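Local structure of viral macrophage inflammatory protein-II (2FHT) at residues Pro19-Gln22 against Val23-Ser26; Lys60-Met63 against Gln64-Val68. The protein binds a wide range of chemokine receptors, among them human CXCR4, and so blocks infection by several HIV-1 strains. All blocks are in the same frame, centred on the assembly; numbering follows the deposited sequence.

Contact 1: Pro19-Gln22 against Val23-Ser26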
loop_
_atom_site.group_PDB
_atom_site.type_symbol
_atom_site.label_atom_id
_atom_site.label_comp_id
_atom_site.label_asym_id
_atom_site.label_seq_id
_atom_site.Cartn_x
_atom_site.Cartn_y
_atom_site.Cartn_z
ATOM N N PRO A 19 0.770 3.291 12.634
ATOM C CA PRO A 19 -0.274 2.379 12.164
ATOM C C PRO A 19 -1.552 3.102 11.705
ATOM O O PRO A 19 -1.964 4.124 12.279
ATOM C CB PRO A 19 -0.518 1.514 13.393
ATOM C CG PRO A 19 0.847 1.372 13.949
ATOM C CD PRO A 19 1.385 2.777 13.871
ATOM N N LEU A 20 -2.133 2.619 10.612
ATOM C CA LEU A 20 -3.349 3.210 10.064
ATOM C C LEU A 20 -4.563 2.486 10.593
ATOM O O LEU A 20 -4.607 1.266 10.649
ATOM C CB LEU A 20 -3.359 3.118 8.541
ATOM C CG LEU A 20 -2.348 3.926 7.731
ATOM C CD1 LEU A 20 -2.171 3.269 6.358
ATOM C CD2 LEU A 20 -2.807 5.388 7.613
ATOM N N PRO A 21 -5.580 3.244 10.985
ATOM C CA PRO A 21 -6.788 2.609 11.500
ATOM C C PRO A 21 -7.638 2.100 10.325
ATOM O O PRO A 21 -7.990 2.854 9.414
ATOM C CB PRO A 21 -7.453 3.743 12.277
ATOM C CG PRO A 21 -7.096 4.964 11.452
ATOM C CD PRO A 21 -5.640 4.713 11.104
ATOM N N GLN A 22 -7.954 0.814 10.363
ATOM C CA GLN A 22 -8.728 0.179 9.318
ATOM C C GLN A 22 -9.937 0.934 8.838
ATOM O O GLN A 22 -10.221 0.947 7.646
ATOM C CB GLN A 22 -9.182 -1.210 9.751
ATOM C CG GLN A 22 -10.074 -1.879 8.710
ATOM C CD GLN A 22 -10.401 -3.302 9.043
ATOM O OE1 GLN A 22 -10.710 -3.625 10.184
ATOM N NE2 GLN A 22 -10.340 -4.172 8.043
ATOM N N VAL A 23 -10.683 1.507 9.778
ATOM C CA VAL A 23 -11.917 2.241 9.473
ATOM C C VAL A 23 -11.712 3.448 8.562
ATOM O O VAL A 23 -12.675 4.025 8.066
ATOM C CB VAL A 23 -12.692 2.605 10.794
ATOM C CG1 VAL A 23 -13.879 3.530 10.520
ATOM C CG2 VAL A 23 -13.189 1.324 11.472
ATOM N N LEU A 24 -10.458 3.825 8.339
ATOM C CA LEU A 24 -10.143 4.943 7.451
ATOM C C LEU A 24 -9.879 4.430 6.015
ATOM O O LEU A 24 -10.051 5.167 5.034
ATOM C CB LEU A 24 -8.895 5.665 7.977
ATOM C CG LEU A 24 -8.451 7.026 7.410
ATOM C CD1 LEU A 24 -9.513 8.094 7.693
ATOM C CD2 LEU A 24 -7.100 7.434 8.038
ATOM N N LEU A 25 -9.525 3.141 5.921
ATOM C CA LEU A 25 -9.143 2.454 4.678
ATOM C C LEU A 25 -10.171 1.617 3.935
ATOM O O LEU A 25 -10.964 0.896 4.537
ATOM C CB LEU A 25 -7.960 1.545 4.963
ATOM C CG LEU A 25 -6.585 2.069 5.391
ATOM C CD1 LEU A 25 -6.495 3.573 5.368
ATOM C CD2 LEU A 25 -6.208 1.514 6.735
ATOM N N SER A 26 -10.048 1.606 2.613
ATOM C CA SER A 26 -10.950 0.833 1.787
ATOM C C SER A 26 -10.329 -0.452 1.196
ATOM O O SER A 26 -10.952 -1.513 1.232
ATOM C CB SER A 26 -11.560 1.717 0.693
ATOM O OG SER A 26 -10.709 1.830 -0.429
#
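Leu20 and Leu25 meet through CB of the first and CD2 of the second, 3.7 Å apart, across the single 3-10 turn that in the chemokine fold joins the N-loop to the first strand of the antiparallel sheet. The turn illustrates how a short loop can fold upon itself by pairing two successive carbonyls with the amides three residues on. Pro21 O accepts from Leu24 N at 2.9 Å with a fairly straight N-H...O angle of 162°, although the donor stands above the carbonyl plane. Gln22 O accepts in turn from Leu25 N, in a more bent bond whose donor lies still farther out of the plane. The second bond closes the turn just where strand 25-30 begins.

The side chains divide between two faces. On the inner one, Leu25 has CG anti to its carbonyl carbon (chi1 -65°), which carries CD2 back over the turn until it rests on Leu20 CB and also lies 3.5 Å from Pro21 O. Its second torsion, near -6°, is almost eclipsed, an unusual conformation for leucine. Leu62 of helix 57-65 packs on this side chain, and the side chain of Leu20 reaches Phe42 and Trp58, so both leucines belong to the buried layer between helix and sheet. On the exposed side, the Pro21 ring and Leu24 run side by side and point the same way. Gln22 takes a third direction: its chain, extended beyond CG, leads the amide away from the turn toward Leu62 and Leu66. The closest apolar approach of the outer pair is 4.0 Å, from Pro21 CG to Leu24 CB.

Contact 2: Lys60-Met63 against Gln64-Val68; sequences KKLM and QQLPV
Leu66 N donates to Leu62 O over 2.8 Å, and the Leu66 side chain folds back over the same carbonyl, with its CB 3.2 Å from Leu62 O. Backbone and side chain thus meet at one oxygen. With Leu66 CG anti to its carbonyl carbon (chi1 -68°), CG also lies beside this oxygen, while CD1 comes to 4.3 Å from Leu62 CB in a looser apolar contact. One residue earlier, Gln65 N makes a nearly straight bond to Lys61 O, the N-H...O angle being 174°. The aliphatic part of Gln65 presses close to the same acceptor and passes obliquely across Leu62, with CG 3.6 Å from Leu62 CA. Gln64 N shares its hydrogen between two carbonyls: the bond to Lys60 O is 3.0 Å long, and the one to Lys61 O is weak and strongly bent. Gln64 CG also lies 3.3 Å from Lys60 O, and its extended chain continues outward.

These bonds form the last turn of helix 57-65, the C-terminal helix that lies across the three-stranded sheet in the chemokine fold. They illustrate how a helix can end: the regular i to i+4 pairing persists as far as Leu66 N, whereas Leu66 itself has left helical geometry (psi 154°) and directs the chain into the extended run through Pro67 and Val68.

Farther out, the sheet locates the turn. Phe42 and Leu25 pack against both Leu62 and Leu66, and Val40 touches Met63. The indole NE1 of Trp28 makes weak hydrogen bonds to Met63 O and Leu66 O, while a backbone bond between Pro67 and Trp28 holds the departing chain beside strand 25-30.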
loop_
_atom_site.group_PDB
_atom_site.type_symbol
_atom_site.label_atom_id
_atom_site.label_comp_id
_atom_site.label_asym_id
_atom_site.label_seq_id
_atom_site.Cartn_x
_atom_site.Cartn_y
_atom_site.Cartn_z
ATOM N N LYS A 60 0.586 -6.112 7.713
ATOM C CA LYS A 60 0.246 -7.461 7.272
ATOM C C LYS A 60 -1.144 -7.817 7.774
ATOM O O LYS A 60 -1.871 -8.574 7.142
ATOM C CB LYS A 60 1.305 -8.450 7.757
ATOM C CG LYS A 60 2.677 -8.103 7.205
ATOM C CD LYS A 60 3.640 -9.264 7.223
ATOM C CE LYS A 60 4.350 -9.354 8.533
ATOM N NZ LYS A 60 5.409 -10.375 8.435
ATOM N N LYS A 61 -1.516 -7.176 8.876
ATOM C CA LYS A 61 -2.812 -7.323 9.520
ATOM C C LYS A 61 -3.835 -6.640 8.626
ATOM O O LYS A 61 -4.905 -7.178 8.343
ATOM C CB LYS A 61 -2.783 -6.604 10.875
ATOM C CG LYS A 61 -3.284 -7.415 12.047
ATOM C CD LYS A 61 -3.010 -6.658 13.333
ATOM C CE LYS A 61 -1.518 -6.383 13.512
ATOM N NZ LYS A 61 -1.227 -5.519 14.694
ATOM N N LEU A 62 -3.526 -5.423 8.209
ATOM C CA LEU A 62 -4.440 -4.708 7.330
ATOM C C LEU A 62 -4.561 -5.443 5.996
ATOM O O LEU A 62 -5.606 -5.413 5.362
ATOM C CB LEU A 62 -3.950 -3.274 7.093
ATOM C CG LEU A 62 -4.179 -2.273 8.239
ATOM C CD1 LEU A 62 -3.453 -0.969 7.964
ATOM C CD2 LEU A 62 -5.684 -2.050 8.417
ATOM N N MET A 63 -3.463 -6.044 5.548
ATOM C CA MET A 63 -3.458 -6.779 4.299
ATOM C C MET A 63 -4.416 -7.962 4.403
ATOM O O MET A 63 -5.077 -8.316 3.424
ATOM C CB MET A 63 -2.042 -7.238 3.961
ATOM C CG MET A 63 -1.137 -6.109 3.513
ATOM S SD MET A 63 0.619 -6.556 3.535
ATOM C CE MET A 63 0.753 -7.678 2.186
ATOM N N GLN A 64 -4.501 -8.545 5.600
ATOM C CA GLN A 64 -5.398 -9.668 5.865
ATOM C C GLN A 64 -6.830 -9.175 5.839
ATOM O O GLN A 64 -7.664 -9.703 5.114
ATOM C CB GLN A 64 -5.182 -10.237 7.262
ATOM C CG GLN A 64 -3.995 -11.128 7.481
ATOM C CD GLN A 64 -4.067 -11.823 8.843
ATOM O OE1 GLN A 64 -3.448 -12.857 9.049
ATOM N NE2 GLN A 64 -4.876 -11.287 9.753
ATOM N N GLN A 65 -7.135 -8.192 6.681
ATOM C CA GLN A 65 -8.503 -7.686 6.758
ATOM C C GLN A 65 -9.081 -6.895 5.602
ATOM O O GLN A 65 -10.299 -6.861 5.434
ATOM C CB GLN A 65 -8.735 -6.943 8.069
ATOM C CG GLN A 65 -7.616 -6.062 8.506
ATOM C CD GLN A 65 -7.800 -5.598 9.942
ATOM O OE1 GLN A 65 -8.073 -4.425 10.195
ATOM N NE2 GLN A 65 -7.664 -6.531 10.889
ATOM N N LEU A 66 -8.228 -6.235 4.817
ATOM C CA LEU A 66 -8.716 -5.450 3.697
ATOM C C LEU A 66 -8.622 -6.227 2.394
ATOM O O LEU A 66 -7.800 -7.135 2.273
ATOM C CB LEU A 66 -7.893 -4.163 3.553
ATOM C CG LEU A 66 -7.987 -3.071 4.624
ATOM C CD1 LEU A 66 -6.945 -2.021 4.314
ATOM C CD2 LEU A 66 -9.372 -2.445 4.665
ATOM N N PRO A 67 -9.486 -5.900 1.408
ATOM C CA PRO A 67 -9.436 -6.598 0.113
ATOM C C PRO A 67 -8.398 -5.907 -0.796
ATOM O O PRO A 67 -8.103 -4.718 -0.618
ATOM C CB PRO A 67 -10.846 -6.388 -0.433
ATOM C CG PRO A 67 -11.151 -5.018 0.039
ATOM C CD PRO A 67 -10.671 -5.026 1.476
ATOM N N VAL A 68 -7.787 -6.672 -1.696
ATOM C CA VAL A 68 -6.830 -6.103 -2.642
ATOM C C VAL A 68 -7.670 -5.477 -3.751
ATOM O O VAL A 68 -8.684 -6.037 -4.168
ATOM C CB VAL A 68 -5.890 -7.163 -3.271
ATOM C CG1 VAL A 68 -5.222 -6.600 -4.509
ATOM C CG2 VAL A 68 -4.824 -7.544 -2.295
#

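Contact 1 comes well before contact 2 in the sequence, yet their centres lie about 10 Å apart, an example of two local turns being brought together by tertiary packing. The 3-10 turn leads into strand 25-30, and the helix end packs against that strand and its preceding loop. Leu62 CD1 approaches Leu20 O to 3.7 Å, and Leu66 CD2 comes equally near Leu25 O. Farther along, Pro67 CD lies 3.5 Å from Ser26 O, so the chain leaving the helix still borders the strand. The side chain of Gln22 touches both Leu62 and Leu66. Phe42, from strand 39-44, touches Leu20 as well as Leu62 and Leu66.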